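Local atomic coordinates of NANS (YJHS), A 9-O-acetyl N-acetylneuraminic acid esterase (Escherichia coli O157:H7 EDL933, PDB entry 3PT5), a protein that probably hydrolyses the 9-O-acetyl ester of 9-O-acetyl-N-acetylneuraminate, a sialic acid of mammalian mucosal sites on which the bacterium can grow. Residues M33-D46 and H78-H91. Numbering follows the deposited sequence.
Sequences MAYGEGLPLPDRED and HCPHDVQDMQSYHH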
loop_
_atom_site.group_PDB
_atom_site.type_symbol
_atom_site.label_atom_id
_atom_site.label_comp_id
_atom_site.label_asym_id
_atom_site.label_seq_id
_atom_site.Cartn_x
_atom_site.Cartn_y
_atom_site.Cartn_z
ATOM N N MET A 33 -3.096 0.147 -1.901
ATOM C CA MET A 33 -3.915 0.266 -0.702
ATOM C C MET A 33 -5.217 -0.512 -0.820
ATOM O O MET A 33 -5.357 -1.378 -1.665
ATOM C CB MET A 33 -4.182 1.746 -0.419
ATOM C CG MET A 33 -4.701 2.538 -1.598
ATOM S SD MET A 33 -5.170 4.216 -1.128
ATOM C CE MET A 33 -6.613 3.890 -0.095
ATOM N N ALA A 34 -6.186 -0.202 0.042
ATOM C CA ALA A 34 -7.352 -1.026 0.155
ATOM C C ALA A 34 -8.394 -0.686 -0.910
ATOM O O ALA A 34 -9.301 0.096 -0.680
ATOM C CB ALA A 34 -7.945 -0.860 1.579
ATOM N N TYR A 35 -8.237 -1.276 -2.091
ATOM C CA TYR A 35 -9.220 -1.174 -3.155
ATOM C C TYR A 35 -9.807 -2.531 -3.530
ATOM O O TYR A 35 -10.569 -2.620 -4.450
ATOM C CB TYR A 35 -8.651 -0.449 -4.358
ATOM C CG TYR A 35 -8.871 1.059 -4.301
ATOM C CD1 TYR A 35 -8.124 1.853 -3.424
ATOM C CD2 TYR A 35 -9.837 1.689 -5.099
ATOM C CE1 TYR A 35 -8.285 3.212 -3.387
ATOM C CE2 TYR A 35 -10.011 3.066 -5.056
ATOM C CZ TYR A 35 -9.233 3.817 -4.186
ATOM O OH TYR A 35 -9.428 5.205 -4.172
ATOM N N GLY A 36 -9.489 -3.582 -2.770
ATOM C CA GLY A 36 -10.196 -4.858 -2.944
ATOM C C GLY A 36 -11.637 -4.751 -2.489
ATOM O O GLY A 36 -11.900 -4.341 -1.347
ATOM N N GLU A 37 -12.571 -5.114 -3.375
ATOM C CA GLU A 37 -14.014 -4.956 -3.071
ATOM C C GLU A 37 -14.689 -6.184 -2.463
ATOM O O GLU A 37 -15.821 -6.077 -1.967
ATOM C CB GLU A 37 -14.776 -4.476 -4.311
ATOM C CG GLU A 37 -14.550 -3.020 -4.610
ATOM C CD GLU A 37 -15.159 -2.593 -5.933
ATOM O OE1 GLU A 37 -15.738 -3.431 -6.692
ATOM O OE2 GLU A 37 -15.086 -1.395 -6.210
ATOM N N GLY A 38 -14.038 -7.353 -2.504
ATOM C CA GLY A 38 -14.579 -8.520 -1.859
ATOM C C GLY A 38 -14.509 -8.402 -0.336
ATOM O O GLY A 38 -13.655 -7.702 0.214
ATOM N N LEU A 39 -15.401 -9.140 0.314
ATOM C CA LEU A 39 -15.616 -9.075 1.761
ATOM C C LEU A 39 -14.341 -9.319 2.597
ATOM O O LEU A 39 -13.604 -10.248 2.315
ATOM C CB LEU A 39 -16.665 -10.133 2.121
ATOM C CG LEU A 39 -17.313 -10.041 3.506
ATOM C CD1 LEU A 39 -18.088 -8.711 3.689
ATOM C CD2 LEU A 39 -18.227 -11.232 3.673
ATOM N N PRO A 40 -14.083 -8.471 3.627
ATOM C CA PRO A 40 -12.994 -8.772 4.570
ATOM C C PRO A 40 -13.278 -10.043 5.353
ATOM O O PRO A 40 -14.443 -10.386 5.573
ATOM C CB PRO A 40 -13.020 -7.570 5.540
ATOM C CG PRO A 40 -13.813 -6.483 4.791
ATOM C CD PRO A 40 -14.835 -7.278 4.043
ATOM N N LEU A 41 -12.222 -10.737 5.772
ATOM C CA LEU A 41 -12.395 -12.010 6.447
ATOM C C LEU A 41 -11.617 -11.925 7.755
ATOM O O LEU A 41 -10.553 -12.526 7.875
ATOM C CB LEU A 41 -11.862 -13.166 5.571
ATOM C CG LEU A 41 -12.564 -13.385 4.231
ATOM C CD1 LEU A 41 -11.840 -14.396 3.356
ATOM C CD2 LEU A 41 -13.985 -13.811 4.515
ATOM N N PRO A 42 -12.126 -11.146 8.728
ATOM C CA PRO A 42 -11.324 -10.819 9.913
ATOM C C PRO A 42 -11.026 -11.990 10.846
ATOM O O PRO A 42 -10.160 -11.869 11.701
ATOM C CB PRO A 42 -12.172 -9.776 10.642
ATOM C CG PRO A 42 -13.550 -9.993 10.173
ATOM C CD PRO A 42 -13.443 -10.481 8.760
ATOM N N ASP A 43 -11.726 -13.105 10.690
ATOM C CA ASP A 43 -11.429 -14.283 11.517
ATOM C C ASP A 43 -10.359 -15.185 10.884
ATOM O O ASP A 43 -9.878 -16.146 11.504
ATOM C CB ASP A 43 -12.714 -15.086 11.773
ATOM C CG ASP A 43 -13.656 -14.397 12.755
ATOM O OD1 ASP A 43 -13.173 -13.649 13.632
ATOM O OD2 ASP A 43 -14.888 -14.596 12.650
ATOM N N ARG A 44 -10.001 -14.899 9.641
ATOM C CA ARG A 44 -9.152 -15.795 8.883
ATOM C C ARG A 44 -7.978 -15.031 8.319
ATOM O O ARG A 44 -7.104 -14.596 9.052
ATOM C CB ARG A 44 -9.952 -16.454 7.745
ATOM C CG ARG A 44 -11.030 -17.462 8.165
ATOM C CD ARG A 44 -12.095 -17.599 7.062
ATOM N NE ARG A 44 -13.037 -18.700 7.313
ATOM C CZ ARG A 44 -14.099 -18.621 8.117
ATOM N NH1 ARG A 44 -14.369 -17.494 8.771
ATOM N NH2 ARG A 44 -14.900 -19.673 8.275
ATOM N N GLU A 45 -7.994 -14.861 7.003
ATOM C CA GLU A 45 -6.890 -14.303 6.249
ATOM C C GLU A 45 -6.693 -12.821 6.562
ATOM O O GLU A 45 -5.592 -12.297 6.397
ATOM C CB GLU A 45 -7.117 -14.556 4.751
ATOM C CG GLU A 45 -7.515 -16.039 4.393
ATOM C CD GLU A 45 -9.013 -16.362 4.520
ATOM O OE1 GLU A 45 -9.697 -15.808 5.407
ATOM O OE2 GLU A 45 -9.531 -17.198 3.735
ATOM N N ASP A 46 -7.749 -12.141 7.026
ATOM C CA ASP A 46 -7.604 -10.716 7.408
ATOM C C ASP A 46 -7.561 -10.463 8.910
ATOM O O ASP A 46 -7.808 -9.345 9.342
ATOM C CB ASP A 46 -8.681 -9.808 6.794
ATOM C CG ASP A 46 -8.813 -9.972 5.293
ATOM O OD1 ASP A 46 -7.845 -10.405 4.627
ATOM O OD2 ASP A 46 -9.900 -9.679 4.773
ATOM N N HIS A 78 -7.134 -4.951 7.724
ATOM C CA HIS A 78 -7.311 -5.084 6.263
ATOM C C HIS A 78 -7.525 -3.769 5.523
ATOM O O HIS A 78 -7.348 -3.705 4.301
ATOM C CB HIS A 78 -8.462 -6.029 5.970
ATOM C CG HIS A 78 -9.773 -5.515 6.468
ATOM N ND1 HIS A 78 -10.217 -5.757 7.756
ATOM C CD2 HIS A 78 -10.723 -4.749 5.876
ATOM C CE1 HIS A 78 -11.389 -5.162 7.927
ATOM N NE2 HIS A 78 -11.714 -4.536 6.811
ATOM N N CYS A 79 -7.880 -2.709 6.258
ATOM C CA CYS A 79 -8.150 -1.414 5.631
ATOM C C CYS A 79 -7.343 -0.325 6.323
ATOM O O CYS A 79 -7.833 0.284 7.275
ATOM C CB CYS A 79 -9.657 -1.119 5.672
ATOM S SG CYS A 79 -10.124 0.229 4.585
ATOM N N PRO A 80 -6.078 -0.123 5.899
ATOM C CA PRO A 80 -5.138 0.702 6.659
ATOM C C PRO A 80 -5.379 2.211 6.621
ATOM O O PRO A 80 -6.233 2.726 5.899
ATOM C CB PRO A 80 -3.778 0.394 5.976
ATOM C CG PRO A 80 -3.955 -0.929 5.309
ATOM C CD PRO A 80 -5.392 -0.856 4.817
ATOM N N HIS A 81 -4.553 2.909 7.397
ATOM C CA HIS A 81 -4.599 4.336 7.591
ATOM C C HIS A 81 -3.861 5.124 6.513
ATOM O O HIS A 81 -3.022 5.966 6.781
ATOM C CB HIS A 81 -4.076 4.652 8.986
ATOM C CG HIS A 81 -5.109 4.509 10.063
ATOM N ND1 HIS A 81 -5.936 3.413 10.182
ATOM C CD2 HIS A 81 -5.451 5.352 11.069
ATOM C CE1 HIS A 81 -6.741 3.586 11.221
ATOM N NE2 HIS A 81 -6.457 4.750 11.778
ATOM N N ASP A 82 -4.193 4.825 5.266
ATOM C CA ASP A 82 -3.637 5.591 4.152
ATOM C C ASP A 82 -4.229 6.996 4.117
ATOM O O ASP A 82 -5.167 7.303 4.869
ATOM C CB ASP A 82 -3.864 4.802 2.863
ATOM C CG ASP A 82 -2.953 3.538 2.784
ATOM O OD1 ASP A 82 -1.719 3.718 2.709
ATOM O OD2 ASP A 82 -3.457 2.378 2.794
ATOM N N VAL A 83 -3.686 7.858 3.255
ATOM C CA VAL A 83 -4.147 9.236 3.150
ATOM C C VAL A 83 -5.615 9.281 2.758
ATOM O O VAL A 83 -6.391 10.129 3.260
ATOM C CB VAL A 83 -3.313 10.010 2.106
ATOM C CG1 VAL A 83 -3.725 11.467 2.050
ATOM C CG2 VAL A 83 -1.821 9.863 2.406
ATOM N N GLN A 84 -6.006 8.381 1.859
ATOM C CA GLN A 84 -7.417 8.192 1.566
ATOM C C GLN A 84 -8.066 7.146 2.466
ATOM O O GLN A 84 -7.597 6.004 2.557
ATOM C CB GLN A 84 -7.601 7.790 0.118
ATOM C CG GLN A 84 -9.047 7.791 -0.300
ATOM C CD GLN A 84 -9.228 7.229 -1.674
ATOM O OE1 GLN A 84 -8.285 6.652 -2.251
ATOM N NE2 GLN A 84 -10.440 7.341 -2.205
ATOM N N ASP A 85 -9.165 7.526 3.113
ATOM C CA ASP A 85 -9.844 6.665 4.076
ATOM C C ASP A 85 -10.915 5.818 3.398
ATOM O O ASP A 85 -11.938 6.350 2.936
ATOM C CB ASP A 85 -10.468 7.567 5.170
ATOM C CG ASP A 85 -11.130 6.788 6.301
ATOM O OD1 ASP A 85 -11.359 5.562 6.186
ATOM O OD2 ASP A 85 -11.462 7.441 7.331
ATOM N N MET A 86 -10.660 4.506 3.293
ATOM C CA MET A 86 -11.587 3.591 2.618
ATOM C C MET A 86 -12.470 2.802 3.589
ATOM O O MET A 86 -13.226 1.928 3.167
ATOM C CB MET A 86 -10.805 2.591 1.734
ATOM C CG MET A 86 -9.877 3.219 0.678
ATOM S SD MET A 86 -10.717 4.308 -0.484
ATOM C CE MET A 86 -11.522 3.070 -1.499
ATOM N N GLN A 87 -12.379 3.101 4.884
ATOM C CA GLN A 87 -12.939 2.230 5.910
ATOM C C GLN A 87 -14.455 2.178 5.939
ATOM O O GLN A 87 -15.014 1.254 6.516
ATOM C CB GLN A 87 -12.383 2.585 7.289
ATOM C CG GLN A 87 -10.861 2.494 7.408
ATOM C CD GLN A 87 -10.454 2.646 8.825
ATOM O OE1 GLN A 87 -11.056 3.442 9.564
ATOM N NE2 GLN A 87 -9.410 1.929 9.231
ATOM N N SER A 88 -15.104 3.154 5.305
ATOM C CA SER A 88 -16.567 3.174 5.165
ATOM C C SER A 88 -17.111 2.636 3.823
ATOM O O SER A 88 -18.322 2.613 3.603
ATOM C CB SER A 88 -17.128 4.578 5.468
ATOM O OG SER A 88 -16.859 4.950 6.820
ATOM N N TYR A 89 -16.225 2.165 2.943
ATOM C CA TYR A 89 -16.688 1.555 1.711
ATOM C C TYR A 89 -17.084 0.102 1.967
ATOM O O TYR A 89 -16.446 -0.811 1.430
ATOM C CB TYR A 89 -15.588 1.605 0.658
ATOM C CG TYR A 89 -15.418 2.948 0.005
ATOM C CD1 TYR A 89 -14.673 3.946 0.619
ATOM C CD2 TYR A 89 -15.980 3.206 -1.244
ATOM C CE1 TYR A 89 -14.470 5.190 0.002
ATOM C CE2 TYR A 89 -15.781 4.438 -1.873
ATOM C CZ TYR A 89 -15.053 5.431 -1.228
ATOM O OH TYR A 89 -14.860 6.664 -1.837
ATOM N N HIS A 90 -18.106 -0.123 2.787
ATOM C CA HIS A 90 -18.461 -1.475 3.194
ATOM C C HIS A 90 -19.002 -2.295 2.055
ATOM O O HIS A 90 -19.712 -1.773 1.162
ATOM C CB HIS A 90 -19.525 -1.475 4.303
ATOM C CG HIS A 90 -19.191 -0.588 5.460
ATOM N ND1 HIS A 90 -17.940 -0.556 6.049
ATOM C CD2 HIS A 90 -19.954 0.291 6.155
ATOM C CE1 HIS A 90 -17.940 0.322 7.041
ATOM N NE2 HIS A 90 -19.160 0.832 7.137
ATOM N N HIS A 91 -18.699 -3.593 2.109
ATOM C CA HIS A 91 -19.318 -4.557 1.243
ATOM C C HIS A 91 -20.800 -4.699 1.646
ATOM O O HIS A 91 -21.123 -4.673 2.836
ATOM C CB HIS A 91 -18.598 -5.894 1.440
ATOM C CG HIS A 91 -18.965 -6.915 0.433
ATOM N ND1 HIS A 91 -20.109 -7.675 0.534
ATOM C CD2 HIS A 91 -18.347 -7.309 -0.708
ATOM C CE1 HIS A 91 -20.177 -8.507 -0.488
ATOM N NE2 HIS A 91 -19.118 -8.304 -1.261
HETATM O O HOH W 1 -6.073 1.660 2.460
HETATM O O HOH W 2 -8.791 -6.953 9.881
#
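Met86 covers the Tyr35 ring: its methyl CE makes a CH-pi contact over one face, 3.7 Å from the centroid, and SD approaches the same ring obliquely, a Met-aromatic pairing that suits a flexible thioether. The Met86 chain bends at chi2 and chi3 (-58° and -75°), which folds CE back over the ring. Farther along, Pro40 CB makes a CH-pi contact 3.6 Å from the His78 ring centroid, its rigid pyrrolidine covering the imidazole while NE2 is hydrogen-bonded to Tyr101 O.

Apolar packing continues beside the Tyr35 ring. Met33 CE presses tightly on Met86 CG (3.4 Å), and small Ala34 fits its CB against Cys79 SG and Pro80 CD.

Among polar links, Tyr35 OH donates to Gln84 OE1 at 2.7 Å, with ring and amide planes 55° apart; the extended glutamine reaches the ring's edge. Water bridges Ala34 N to Asp82 OD2, whose carboxylate Cys130 also holds, and another joins Asp46 O to His78 ND1.

His91 turns a C-H edge, CD2, to Glu37 O at 3.1 Å, in the ring plane; Arg299 hydrogen-bonds that oxygen, and Leu93 is the imidazole's polar partner.

Two irregular loops, following strands 20-28 and 73-75, meet at scattered points within an SGNH-hydrolase fold, whose central sheet is flanked by helices.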